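Local coordinates for protein 2'-5' RNA Ligase (Thermus thermophilus, PDB 1IUH) that belongs to the LigT-like phosphoesterase family of the 2H superfamily, whose members carry two copies of a short histidine-containing signature on a largely antiparallel beta fold, at residues F4-L9 with Q37-L42; K31-H36 with H130-R135; R73-G78 with K92-G97. All blocks are in the same frame, centred on the assembly; numbering follows the deposited sequence. Where two conformers were deposited one is given.

From the N terminus, strand 2-8 runs into helix 11-21 and the short strand 30-32 before the chain comes back alongside strand 2-8; interaction 1 closes this loop by pairing 4-9 with 37-42. Within that loop lies 31-36, whose partner, 130-135, comes almost a hundred residues later, so interactions 1 and 2 cross. Interaction 3, the hairpin of 73-78 with 92-97, follows interaction 1 in series and nests inside the long loop closed by interaction 2. All three reach one antiparallel sheet. Interaction 1 touches interaction 2 where L40 meets I131 and interaction 3 where L40 meets A93, while L74 of the hairpin also packs on I131.

Interaction 1: residues F4-L9 with Q37-L42; sequences FYAVFL and QLHLTL
The phenyl ring of F4 reaches the imidazole of H39 from the opposite direction and sets its CZ over one face of it. The two planes are inclined at 41°, an oblique meeting in which F4 CE1 comes to 3.6 Å from H39 NE2. At the edge of the imidazole, in its plane, lies T41 OG1, 2.9 Å from H39 NE2. On the ND1 side, H39 ND1 donates to Q37 O at 2.7 Å, a bond within the ring plane that fixes the rotation of the imidazole. F4 and H39 both hold CG between the backbone N and the carbonyl carbon (chi1 67° and 76°), which turns the two rings toward each other on the A6-T41 face. Y171 adds its ring to both. A6 lies beneath this group, and its CB, a small methyl 3.6 Å from H39 CD2, meets the imidazole obliquely. The F8 ring meets H39 CB and L38 O obliquely, with a water at its edge.

Residues 39-42, with the sequence HLTL, are the first of the two H-x-T-x signatures of the 2H superfamily, here on a strand antiparallel to 4-8. A6 and T41 form a non-hydrogen-bonded pair, while V7 and L40 are bonded in both directions, V7 N giving to L40 O at 2.8 Å. L42 N reaches Y5 O as well, from above the carbonyl plane.

On the face carrying V7 and L40 the residues are aliphatic, as suits a buried side. L42, at the corner after the strand, brings CD1 to 3.9 Å from V7 CG2, and F98 of helix 96-113 lies against L40 and L42. Where the strands part, a water accepts from L9 N and donates to L38 O at 2.8 Å.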
ATOM      1  N   PHE A   4      -5.489   1.681   7.470  1.00 23.70           N
ATOM      2  CA  PHE A   4      -4.402   0.861   6.910  1.00 22.07           C
ATOM      3  C   PHE A   4      -3.056   1.574   7.105  1.00 22.46           C
ATOM      4  O   PHE A   4      -3.006   2.802   7.312  1.00 20.98           O
ATOM      5  CB  PHE A   4      -4.614   0.555   5.408  1.00 21.59           C
ATOM      6  CG  PHE A   4      -4.531   1.755   4.481  1.00 20.13           C
ATOM      7  CD1 PHE A   4      -3.375   2.022   3.758  1.00 22.11           C
ATOM      8  CD2 PHE A   4      -5.625   2.596   4.276  1.00 21.92           C
ATOM      9  CE1 PHE A   4      -3.308   3.105   2.840  1.00 19.93           C
ATOM     10  CE2 PHE A   4      -5.560   3.685   3.353  1.00 19.44           C
ATOM     11  CZ  PHE A   4      -4.387   3.919   2.643  1.00 18.98           C
ATOM     12  N   TYR A   5      -1.985   0.780   7.138  1.00 22.35           N
ATOM     13  CA  TYR A   5      -0.626   1.328   7.178  1.00 21.97           C
ATOM     14  C   TYR A   5      -0.075   1.289   5.727  1.00 20.75           C
ATOM     15  O   TYR A   5      -0.273   0.334   4.981  1.00 19.50           O
ATOM     16  CB  TYR A   5       0.338   0.550   8.117  1.00 21.35           C
ATOM     17  CG  TYR A   5       0.011   0.648   9.607  1.00 21.27           C
ATOM     18  CD1 TYR A   5      -0.712  -0.377  10.227  1.00 20.83           C
ATOM     19  CD2 TYR A   5       0.463   1.728  10.411  1.00 19.71           C
ATOM     20  CE1 TYR A   5      -0.978  -0.354  11.606  1.00 19.76           C
ATOM     21  CE2 TYR A   5       0.192   1.766  11.826  1.00 16.72           C
ATOM     22  CZ  TYR A   5      -0.532   0.698  12.388  1.00 18.85           C
ATOM     23  OH  TYR A   5      -0.843   0.579  13.708  1.00 18.02           O
ATOM     24  N   ALA A   6       0.635   2.333   5.338  1.00 20.67           N
ATOM     25  CA  ALA A   6       1.135   2.369   3.995  1.00 21.19           C
ATOM     26  C   ALA A   6       2.387   3.210   3.862  1.00 20.43           C
ATOM     27  O   ALA A   6       2.726   3.997   4.740  1.00 20.51           O
ATOM     28  CB  ALA A   6       0.013   2.937   3.035  1.00 21.50           C
ATOM     29  N   VAL A   7       3.050   3.046   2.725  1.00 19.87           N
ATOM     30  CA  VAL A   7       4.215   3.830   2.418  1.00 18.96           C
ATOM     31  C   VAL A   7       3.808   4.761   1.267  1.00 21.10           C
ATOM     32  O   VAL A   7       3.312   4.289   0.238  1.00 23.79           O
ATOM     33  CB  VAL A   7       5.360   2.954   1.926  1.00 16.08           C
ATOM     34  CG1 VAL A   7       6.440   3.830   1.207  1.00 15.05           C
ATOM     35  CG2 VAL A   7       5.917   2.227   3.027  1.00 10.72           C
ATOM     36  N   PHE A   8       3.983   6.062   1.442  1.00 21.49           N
ATOM     37  CA  PHE A   8       3.730   7.004   0.357  1.00 21.65           C
ATOM     38  C   PHE A   8       5.058   7.178  -0.372  1.00 23.93           C
ATOM     39  O   PHE A   8       6.133   6.815   0.143  1.00 24.97           O
ATOM     40  CB  PHE A   8       3.119   8.314   0.862  1.00 19.64           C
ATOM     41  CG  PHE A   8       1.665   8.177   1.159  1.00 17.82           C
ATOM     42  CD1 PHE A   8       1.219   8.000   2.473  1.00 16.22           C
ATOM     43  CD2 PHE A   8       0.756   8.075   0.105  1.00 15.70           C
ATOM     44  CE1 PHE A   8      -0.105   7.713   2.744  1.00 14.01           C
ATOM     45  CE2 PHE A   8      -0.551   7.792   0.330  1.00 15.19           C
ATOM     46  CZ  PHE A   8      -1.005   7.602   1.682  1.00 17.69           C
ATOM     47  N   LEU A   9       4.981   7.725  -1.568  1.00 25.08           N
ATOM     48  CA  LEU A   9       6.116   7.739  -2.439  1.00 26.10           C
ATOM     49  C   LEU A   9       6.667   9.084  -2.818  1.00 27.83           C
ATOM     50  O   LEU A   9       5.949  10.095  -2.810  1.00 29.31           O
ATOM     51  CB  LEU A   9       5.714   6.928  -3.682  1.00 24.13           C
ATOM     52  CG  LEU A   9       4.986   5.659  -3.216  1.00 24.83           C
ATOM     53  CD1 LEU A   9       4.047   5.140  -4.301  1.00 24.26           C
ATOM     54  CD2 LEU A   9       5.960   4.593  -2.816  1.00 23.16           C
ATOM     55  N   GLN A  37      -2.496   9.565  -4.421  1.00 29.28           N
ATOM     56  CA  GLN A  37      -2.986   8.430  -3.619  1.00 29.21           C
ATOM     57  C   GLN A  37      -2.126   7.189  -3.917  1.00 27.88           C
ATOM     58  O   GLN A  37      -2.277   6.144  -3.274  1.00 27.65           O
ATOM     59  CB  GLN A  37      -4.449   8.066  -3.911  1.00 28.24           C
ATOM     60  CG  GLN A  37      -5.428   9.193  -3.651  1.00 29.81           C
ATOM     61  CD  GLN A  37      -6.878   8.703  -3.542  1.00 28.67           C
ATOM     62  OE1 GLN A  37      -7.363   7.897  -4.339  1.00 28.89           O
ATOM     63  NE2 GLN A  37      -7.557   9.199  -2.564  1.00 26.03           N
ATOM     64  N   LEU A  38      -1.232   7.293  -4.906  1.00 26.20           N
ATOM     65  CA  LEU A  38      -0.420   6.135  -5.229  1.00 23.42           C
ATOM     66  C   LEU A  38       0.304   5.739  -3.934  1.00 22.63           C
ATOM     67  O   LEU A  38       0.788   6.589  -3.203  1.00 21.87           O
ATOM     68  CB  LEU A  38       0.515   6.459  -6.385  1.00 21.52           C
ATOM     69  CG  LEU A  38      -0.040   6.428  -7.841  1.00 21.67           C
ATOM     70  CD1 LEU A  38       1.119   6.943  -8.743  1.00 20.28           C
ATOM     71  CD2 LEU A  38      -0.497   5.014  -8.369  1.00 16.57           C
ATOM     72  N   HIS A  39       0.339   4.447  -3.619  1.00 22.51           N
ATOM     73  CA  HIS A  39       0.958   4.008  -2.357  1.00 21.88           C
ATOM     74  C   HIS A  39       1.100   2.473  -2.238  1.00 21.06           C
ATOM     75  O   HIS A  39       0.404   1.712  -2.916  1.00 22.74           O
ATOM     76  CB  HIS A  39       0.072   4.482  -1.212  1.00 19.66           C
ATOM     77  CG  HIS A  39      -1.160   3.650  -1.063  1.00 19.86           C
ATOM     78  ND1 HIS A  39      -2.283   3.843  -1.841  1.00 20.19           N
ATOM     79  CD2 HIS A  39      -1.420   2.567  -0.279  1.00 19.21           C
ATOM     80  CE1 HIS A  39      -3.186   2.917  -1.538  1.00 21.33           C
ATOM     81  NE2 HIS A  39      -2.686   2.130  -0.599  1.00 20.35           N
ATOM     82  N   LEU A  40       1.946   2.028  -1.330  1.00 19.37           N
ATOM     83  CA  LEU A  40       2.118   0.577  -1.094  1.00 19.31           C
ATOM     84  C   LEU A  40       1.587   0.298   0.305  1.00 19.44           C
ATOM     85  O   LEU A  40       2.112   0.840   1.293  1.00 22.32           O
ATOM     86  CB  LEU A  40       3.602   0.179  -1.138  1.00 17.90           C
ATOM     87  CG  LEU A  40       3.917  -1.310  -1.028  1.00 19.03           C
ATOM     88  CD1 LEU A  40       5.202  -1.702  -1.876  1.00 16.78           C
ATOM     89  CD2 LEU A  40       4.121  -1.616   0.466  1.00 19.64           C
ATOM     90  N   THR A  41       0.562  -0.528   0.409  1.00 18.76           N
ATOM     91  CA  THR A  41      -0.006  -0.852   1.725  1.00 19.59           C
ATOM     92  C   THR A  41       0.777  -1.901   2.520  1.00 18.96           C
ATOM     93  O   THR A  41       1.122  -2.922   2.008  1.00 18.28           O
ATOM     94  CB  THR A  41      -1.458  -1.330   1.560  1.00 20.44           C
ATOM     95  OG1 THR A  41      -2.223  -0.274   0.929  1.00 20.19           O
ATOM     96  CG2 THR A  41      -2.059  -1.705   2.913  1.00 17.58           C
ATOM     97  N   LEU A  42       1.122  -1.645   3.768  1.00 19.79           N
ATOM     98  CA  LEU A  42       1.858  -2.695   4.483  1.00 18.73           C
ATOM     99  C   LEU A  42       0.906  -3.610   5.242  1.00 19.26           C
ATOM    100  O   LEU A  42       1.176  -4.789   5.432  1.00 20.75           O
ATOM    101  CB  LEU A  42       2.857  -2.098   5.426  1.00 16.89           C
ATOM    102  CG  LEU A  42       3.799  -1.126   4.748  1.00 16.75           C
ATOM    103  CD1 LEU A  42       4.185  -0.033   5.746  1.00 16.90           C
ATOM    104  CD2 LEU A  42       5.010  -1.881   4.255  1.00 14.80           C
TER
HETATM  105  O   HOH W   1       2.573   8.704  -3.206  1.00 29.72           O

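Interaction 2: residues K31-H36 with H130-R135; sequences KPVPPH and HITLAR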
ATOM      1  N   LYS A  31      -9.637   2.489 -14.323  1.00 26.09           N
ATOM      2  CA  LYS A  31      -9.755   3.667 -13.495  1.00 27.07           C
ATOM      3  C   LYS A  31      -8.389   3.873 -12.851  1.00 25.86           C
ATOM      4  O   LYS A  31      -7.913   3.092 -12.018  1.00 26.13           O
ATOM      5  CB  LYS A  31     -10.880   3.442 -12.502  1.00 30.99           C
ATOM      6  CG  LYS A  31     -10.901   4.357 -11.323  1.00 37.26           C
ATOM      7  CD  LYS A  31     -11.436   5.720 -11.618  1.00 41.78           C
ATOM      8  CE  LYS A  31     -11.869   6.353 -10.281  1.00 46.27           C
ATOM      9  NZ  LYS A  31     -12.489   7.723 -10.412  1.00 49.68           N
ATOM     10  N   PRO A  32      -7.724   4.939 -13.242  1.00 24.61           N
ATOM     11  CA  PRO A  32      -6.412   5.163 -12.671  1.00 25.71           C
ATOM     12  C   PRO A  32      -6.462   5.833 -11.300  1.00 26.32           C
ATOM     13  O   PRO A  32      -7.293   6.733 -11.031  1.00 25.55           O
ATOM     14  CB  PRO A  32      -5.723   6.019 -13.749  1.00 23.92           C
ATOM     15  CG  PRO A  32      -6.755   6.895 -14.137  1.00 21.94           C
ATOM     16  CD  PRO A  32      -8.045   6.011 -14.176  1.00 23.31           C
ATOM     17  N   VAL A  33      -5.556   5.347 -10.449  1.00 26.48           N
ATOM     18  CA  VAL A  33      -5.394   5.838  -9.101  1.00 26.03           C
ATOM     19  C   VAL A  33      -4.752   7.222  -9.224  1.00 26.87           C
ATOM     20  O   VAL A  33      -3.819   7.383  -9.984  1.00 26.49           O
ATOM     21  CB  VAL A  33      -4.439   4.873  -8.275  1.00 25.24           C
ATOM     22  CG1 VAL A  33      -4.011   5.526  -6.981  1.00 24.52           C
ATOM     23  CG2 VAL A  33      -5.125   3.539  -7.983  1.00 22.62           C
ATOM     24  N   PRO A  34      -5.314   8.243  -8.544  1.00 27.14           N
ATOM     25  CA  PRO A  34      -4.825   9.624  -8.508  1.00 28.44           C
ATOM     26  C   PRO A  34      -3.360   9.499  -7.969  1.00 30.32           C
ATOM     27  O   PRO A  34      -3.113   8.766  -7.001  1.00 28.74           O
ATOM     28  CB  PRO A  34      -5.716  10.278  -7.467  1.00 28.25           C
ATOM     29  CG  PRO A  34      -7.001   9.561  -7.619  1.00 28.69           C
ATOM     30  CD  PRO A  34      -6.598   8.123  -7.837  1.00 28.37           C
ATOM     31  N   PRO A  35      -2.401  10.242  -8.568  1.00 31.07           N
ATOM     32  CA  PRO A  35      -0.992  10.217  -8.194  1.00 31.17           C
ATOM     33  C   PRO A  35      -0.745  10.443  -6.719  1.00 32.09           C
ATOM     34  O   PRO A  35       0.053   9.719  -6.102  1.00 32.62           O
ATOM     35  CB  PRO A  35      -0.373  11.259  -9.121  1.00 31.82           C
ATOM     36  CG  PRO A  35      -1.489  12.252  -9.257  1.00 33.85           C
ATOM     37  CD  PRO A  35      -2.679  11.367  -9.479  1.00 32.31           C
ATOM     38  N   HIS A  36      -1.404  11.423  -6.128  0.50 31.92           N
ATOM     39  CA  HIS A  36      -1.181  11.645  -4.728  0.50 31.54           C
ATOM     40  C   HIS A  36      -1.768  10.517  -3.839  0.50 31.05           C
ATOM     41  O   HIS A  36      -1.566  10.510  -2.624  0.50 31.05           O
ATOM     42  CB  HIS A  36      -1.695  13.038  -4.372  0.50 33.98           C
ATOM     43  CG  HIS A  36      -0.899  14.148  -5.004  0.50 35.31           C
ATOM     44  ND1 HIS A  36      -1.362  15.448  -5.090  0.50 35.44           N
ATOM     45  CD2 HIS A  36       0.349  14.157  -5.534  0.50 35.70           C
ATOM     46  CE1 HIS A  36      -0.429  16.206  -5.642  0.50 36.87           C
ATOM     47  NE2 HIS A  36       0.619  15.446  -5.921  0.50 36.17           N
ATOM     48  N   HIS A 130       3.054  -4.551  -3.481  0.54 29.16           N
ATOM     49  CA  HIS A 130       2.407  -4.071  -4.724  0.54 28.46           C
ATOM     50  C   HIS A 130       1.925  -2.590  -4.593  0.54 27.68           C
ATOM     51  O   HIS A 130       1.578  -2.167  -3.494  0.54 27.71           O
ATOM     52  CB  HIS A 130       1.160  -4.958  -5.027  0.54 28.22           C
ATOM     53  CG  HIS A 130       1.461  -6.397  -5.371  0.54 28.92           C
ATOM     54  ND1 HIS A 130       0.464  -7.317  -5.628  0.54 27.15           N
ATOM     55  CD2 HIS A 130       2.638  -7.060  -5.546  0.54 28.98           C
ATOM     56  CE1 HIS A 130       1.011  -8.480  -5.947  0.54 27.78           C
ATOM     57  NE2 HIS A 130       2.327  -8.353  -5.906  0.54 28.02           N
ATOM     58  N   ILE A 131       1.901  -1.828  -5.703  1.00 25.84           N
ATOM     59  CA  ILE A 131       1.414  -0.433  -5.725  1.00 23.92           C
ATOM     60  C   ILE A 131       0.402  -0.336  -6.852  1.00 24.19           C
ATOM     61  O   ILE A 131       0.743  -0.355  -8.039  1.00 23.02           O
ATOM     62  CB  ILE A 131       2.537   0.659  -6.023  1.00 23.40           C
ATOM     63  CG1 ILE A 131       3.476   0.819  -4.816  1.00 22.65           C
ATOM     64  CG2 ILE A 131       1.893   2.023  -6.412  1.00 17.96           C
ATOM     65  CD1 ILE A 131       4.895   1.305  -5.211  1.00 21.19           C
ATOM     66  N   THR A 132      -0.859  -0.229  -6.474  1.00 24.02           N
ATOM     67  CA  THR A 132      -1.910  -0.136  -7.474  1.00 23.93           C
ATOM     68  C   THR A 132      -1.846   1.061  -8.406  1.00 22.10           C
ATOM     69  O   THR A 132      -1.715   2.176  -7.967  1.00 23.02           O
ATOM     70  CB  THR A 132      -3.232  -0.188  -6.775  1.00 22.60           C
ATOM     71  OG1 THR A 132      -3.175  -1.319  -5.915  1.00 27.34           O
ATOM     72  CG2 THR A 132      -4.348  -0.421  -7.725  1.00 20.92           C
ATOM     73  N   LEU A 133      -1.987   0.775  -9.698  1.00 22.00           N
ATOM     74  CA  LEU A 133      -1.951   1.738 -10.815  1.00 21.96           C
ATOM     75  C   LEU A 133      -3.309   2.095 -11.359  1.00 20.95           C
ATOM     76  O   LEU A 133      -3.552   3.237 -11.797  1.00 21.02           O
ATOM     77  CB  LEU A 133      -1.159   1.140 -11.968  1.00 22.45           C
ATOM     78  CG  LEU A 133       0.280   0.848 -11.615  1.00 22.43           C
ATOM     79  CD1 LEU A 133       0.831  -0.050 -12.639  1.00 25.39           C
ATOM     80  CD2 LEU A 133       1.037   2.147 -11.512  1.00 21.16           C
ATOM     81  N   ALA A 134      -4.185   1.104 -11.365  1.00 20.06           N
ATOM     82  CA  ALA A 134      -5.525   1.315 -11.844  1.00 21.93           C
ATOM     83  C   ALA A 134      -6.396   0.142 -11.499  1.00 22.46           C
ATOM     84  O   ALA A 134      -5.912  -0.948 -11.257  1.00 22.28           O
ATOM     85  CB  ALA A 134      -5.503   1.549 -13.382  1.00 21.25           C
ATOM     86  N   ARG A 135      -7.699   0.374 -11.489  1.00 25.70           N
ATOM     87  CA  ARG A 135      -8.667  -0.690 -11.178  1.00 28.83           C
ATOM     88  C   ARG A 135      -9.701  -0.810 -12.330  1.00 29.11           C
ATOM     89  O   ARG A 135     -10.143   0.192 -12.931  1.00 27.82           O
ATOM     90  CB  ARG A 135      -9.358  -0.418  -9.817  1.00 30.99           C
ATOM     91  CG  ARG A 135      -8.408  -0.399  -8.617  1.00 35.52           C
ATOM     92  CD  ARG A 135      -9.056  -0.146  -7.174  1.00 39.19           C
ATOM     93  NE  ARG A 135      -8.159  -0.656  -6.092  1.00 41.49           N
ATOM     94  CZ  ARG A 135      -8.111  -1.940  -5.653  1.00 43.18           C
ATOM     95  NH1 ARG A 135      -8.928  -2.890  -6.169  1.00 38.91           N
ATOM     96  NH2 ARG A 135      -7.199  -2.297  -4.724  1.00 43.34           N
TER
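V33 and T132 cross at about a right angle and touch through their methyls, V33 CG2 to T132 CG2 at 4.0 Å. T132 belongs to the sequence HITL at 130-133, the second H-x-T-x signature of the 2H superfamily, and its strand here receives the short antiparallel strand 30-32. V33 has CG1 opposite its backbone N (chi1 167°), which turns CG2 to the N side and onto the T132 backbone, 3.7 Å from T132 O. A beta-branched apolar residue suits this spot, since V33 also packs on L38.

One step back, P32 lies across from A134 as a non-hydrogen-bonded pair, their CB atoms 4.5 Å apart. Proline is tolerated opposite A134, because such a pair asks no N-H of it toward that strand. The small alanine is compatible with the close approach of P32 CA and A134 CA, 4.0 Å apart, and A134 CB lies only 3.2 Å from K31 O. L133 and A134 both face W89 on the next strand, a classic beta bulge.

K31 and R135 form the hydrogen-bonded pair, K31 N giving to R135 O at 2.7 Å and R135 N to K31 O. Their CB atoms share the other face of the strands, but both long chains lead away from the contact. K31 bends at chi2 and NZ makes a weak bond to K167 O, an end suited to the surface.

L133 O takes two donors, Q21 NE2 from helix 11-21 and V33 N, the latter 3.2 Å away and 49° above the plane of the carbonyl.

Interaction 3: residues R73-G78 with K92-G97; sequences RLRGTG and KAEAEG
L74 CD1 rests against A93 CB at 4.2 Å on the buried face of this hairpin, while the close part of the contact is the backbone ladder that runs through this pair. They form a non-hydrogen-bonded pair with CA atoms 4.3 Å apart. The alanine methyl takes up little space and is met from another side by L40, while the larger leucine reaches on to I131, V13 and L17. Backbone bonds run on both sides of the pair. E94 N donates to R73 O, with a longer return bond from R73 N to E94 O at 3.3 Å. R75 N gives to K92 O at 2.7 Å, and K92 N to G76 O at 2.8 Å. Two residues, R75 and G76, thus stand across from the single K92, a beta bulge. The positive phi of G76 (80°) fits a residue without a side chain, since a CB there would press on R75 O.

The solvent side is looser. R75 extends its chain, with CG opposite the backbone N, and crosses E94 obliquely. R75 NE and E94 OE2 are 3.6 Å apart, at best a long, doubtful ion pair, since the oxygen's place is less sure; it stands well out of the guanidinium plane and no N-H points at it. K92 bends at chi3 and chi4, its CB 3.6 Å from R75 O and its CE 4.2 Å from T77 O. Long charged residues suit this exposed surface, where their ends can reach water.

T77 turns away and its OG1 bonds V146 N. L74 bonds through its backbone to L150 of strand 150-164, helix 11-21 covers its side chain, strand 130-136 flanks strand 88-94, and A95 at the N-cap leads directly into helix 96-113.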
ATOM      1  N   ARG A  73      13.163  -0.968  -4.623  1.00 31.21           N
ATOM      2  CA  ARG A  73      13.327  -0.968  -6.055  1.00 30.98           C
ATOM      3  C   ARG A  73      11.929  -1.239  -6.620  1.00 30.58           C
ATOM      4  O   ARG A  73      11.162  -2.059  -6.108  1.00 27.45           O
ATOM      5  CB  ARG A  73      14.308  -2.060  -6.411  1.00 33.10           C
ATOM      6  CG  ARG A  73      14.506  -2.293  -7.844  1.00 39.59           C
ATOM      7  CD  ARG A  73      16.009  -2.383  -8.180  1.00 45.53           C
ATOM      8  NE  ARG A  73      16.381  -1.420  -9.237  1.00 50.68           N
ATOM      9  CZ  ARG A  73      17.549  -0.774  -9.273  1.00 53.95           C
ATOM     10  NH1 ARG A  73      18.457  -1.003  -8.320  1.00 54.77           N
ATOM     11  NH2 ARG A  73      17.789   0.145 -10.219  1.00 55.64           N
ATOM     12  N   LEU A  74      11.583  -0.472  -7.640  1.00 31.18           N
ATOM     13  CA  LEU A  74      10.314  -0.611  -8.339  1.00 31.98           C
ATOM     14  C   LEU A  74      10.710  -1.632  -9.399  1.00 32.72           C
ATOM     15  O   LEU A  74      11.777  -1.524  -9.989  1.00 32.20           O
ATOM     16  CB  LEU A  74       9.944   0.732  -8.947  1.00 31.45           C
ATOM     17  CG  LEU A  74       8.482   1.108  -9.076  1.00 29.50           C
ATOM     18  CD1 LEU A  74       7.774   0.872  -7.799  1.00 29.35           C
ATOM     19  CD2 LEU A  74       8.394   2.544  -9.457  1.00 28.67           C
ATOM     20  N   ARG A  75       9.897  -2.645  -9.637  1.00 35.07           N
ATOM     21  CA  ARG A  75      10.356  -3.634 -10.591  1.00 37.99           C
ATOM     22  C   ARG A  75       9.267  -4.393 -11.352  1.00 37.85           C
ATOM     23  O   ARG A  75       8.806  -5.426 -10.886  1.00 39.41           O
ATOM     24  CB  ARG A  75      11.255  -4.594  -9.802  1.00 41.68           C
ATOM     25  CG  ARG A  75      12.167  -5.445 -10.624  1.00 46.90           C
ATOM     26  CD  ARG A  75      13.230  -6.088  -9.743  1.00 51.16           C
ATOM     27  NE  ARG A  75      13.936  -7.136 -10.489  1.00 53.44           N
ATOM     28  CZ  ARG A  75      13.464  -8.365 -10.687  1.00 52.83           C
ATOM     29  NH1 ARG A  75      12.287  -8.721 -10.177  1.00 51.91           N
ATOM     30  NH2 ARG A  75      14.156  -9.220 -11.437  1.00 53.54           N
ATOM     31  N   GLY A  76       8.842  -3.906 -12.514  1.00 37.01           N
ATOM     32  CA  GLY A  76       7.803  -4.629 -13.258  1.00 35.15           C
ATOM     33  C   GLY A  76       6.377  -4.421 -12.801  1.00 33.81           C
ATOM     34  O   GLY A  76       6.148  -3.912 -11.704  1.00 34.10           O
ATOM     35  N   THR A  77       5.414  -4.803 -13.638  1.00 33.08           N
ATOM     36  CA  THR A  77       3.975  -4.636 -13.329  1.00 31.74           C
ATOM     37  C   THR A  77       3.271  -5.984 -13.268  1.00 31.03           C
ATOM     38  O   THR A  77       3.873  -6.985 -13.603  1.00 32.40           O
ATOM     39  CB  THR A  77       3.263  -3.899 -14.430  1.00 31.30           C
ATOM     40  OG1 THR A  77       3.728  -4.443 -15.663  1.00 34.16           O
ATOM     41  CG2 THR A  77       3.481  -2.427 -14.379  1.00 28.05           C
ATOM     42  N   GLY A  78       2.000  -6.005 -12.854  1.00 29.68           N
ATOM     43  CA  GLY A  78       1.236  -7.235 -12.820  1.00 28.31           C
ATOM     44  C   GLY A  78      -0.264  -6.998 -12.682  1.00 30.92           C
ATOM     45  O   GLY A  78      -0.688  -5.822 -12.552  1.00 30.54           O
ATOM     46  N   LYS A  92       5.041  -3.954  -9.101  1.00 26.55           N
ATOM     47  CA  LYS A  92       5.699  -4.753  -8.063  1.00 25.66           C
ATOM     48  C   LYS A  92       6.903  -3.929  -7.547  1.00 26.11           C
ATOM     49  O   LYS A  92       7.659  -3.329  -8.313  1.00 25.51           O
ATOM     50  CB  LYS A  92       6.170  -6.150  -8.574  1.00 25.93           C
ATOM     51  CG  LYS A  92       5.067  -7.127  -9.150  1.00 29.88           C
ATOM     52  CD  LYS A  92       5.477  -8.645  -9.140  1.00 32.36           C
ATOM     53  CE  LYS A  92       5.314  -9.425 -10.527  1.00 35.20           C
ATOM     54  NZ  LYS A  92       4.020 -10.180 -10.857  1.00 36.11           N
ATOM     55  N   ALA A  93       7.048  -3.856  -6.231  1.00 26.56           N
ATOM     56  CA  ALA A  93       8.181  -3.156  -5.626  1.00 27.08           C
ATOM     57  C   ALA A  93       8.791  -4.242  -4.762  1.00 27.01           C
ATOM     58  O   ALA A  93       8.115  -5.220  -4.466  1.00 27.54           O
ATOM     59  CB  ALA A  93       7.718  -2.015  -4.759  1.00 26.33           C
ATOM     60  N   GLU A  94      10.045  -4.095  -4.360  1.00 27.27           N
ATOM     61  CA  GLU A  94      10.661  -5.123  -3.524  1.00 28.14           C
ATOM     62  C   GLU A  94      11.684  -4.577  -2.554  1.00 26.95           C
ATOM     63  O   GLU A  94      12.342  -3.572  -2.835  1.00 27.87           O
ATOM     64  CB  GLU A  94      11.315  -6.192  -4.402  1.00 30.73           C
ATOM     65  CG  GLU A  94      12.706  -5.859  -4.866  1.00 35.10           C
ATOM     66  CD  GLU A  94      13.243  -6.896  -5.853  1.00 39.44           C
ATOM     67  OE1 GLU A  94      13.139  -8.113  -5.525  1.00 38.57           O
ATOM     68  OE2 GLU A  94      13.761  -6.483  -6.941  1.00 39.89           O
ATOM     69  N   ALA A  95      11.810  -5.251  -1.418  1.00 25.09           N
ATOM     70  CA  ALA A  95      12.765  -4.904  -0.362  1.00 23.88           C
ATOM     71  C   ALA A  95      12.370  -5.616   0.907  1.00 25.00           C
ATOM     72  O   ALA A  95      11.197  -5.669   1.274  1.00 25.44           O
ATOM     73  CB  ALA A  95      12.777  -3.412  -0.091  1.00 24.47           C
ATOM     74  N   GLU A  96      13.364  -6.191   1.560  1.00 27.75           N
ATOM     75  CA  GLU A  96      13.200  -6.865   2.843  1.00 29.74           C
ATOM     76  C   GLU A  96      12.403  -5.987   3.843  1.00 28.79           C
ATOM     77  O   GLU A  96      11.539  -6.476   4.614  1.00 27.45           O
ATOM     78  CB  GLU A  96      14.568  -7.094   3.435  1.00 32.83           C
ATOM     79  CG  GLU A  96      14.945  -8.538   3.485  1.00 40.09           C
ATOM     80  CD  GLU A  96      13.989  -9.345   4.321  1.00 42.43           C
ATOM     81  OE1 GLU A  96      13.195 -10.141   3.723  1.00 44.19           O
ATOM     82  OE2 GLU A  96      14.038  -9.164   5.571  1.00 43.80           O
ATOM     83  N   GLY A  97      12.757  -4.698   3.819  1.00 26.80           N
ATOM     84  CA  GLY A  97      12.159  -3.709   4.685  1.00 26.18           C
ATOM     85  C   GLY A  97      10.643  -3.693   4.656  1.00 25.76           C
ATOM     86  O   GLY A  97      10.055  -3.516   5.738  1.00 25.40           O
TER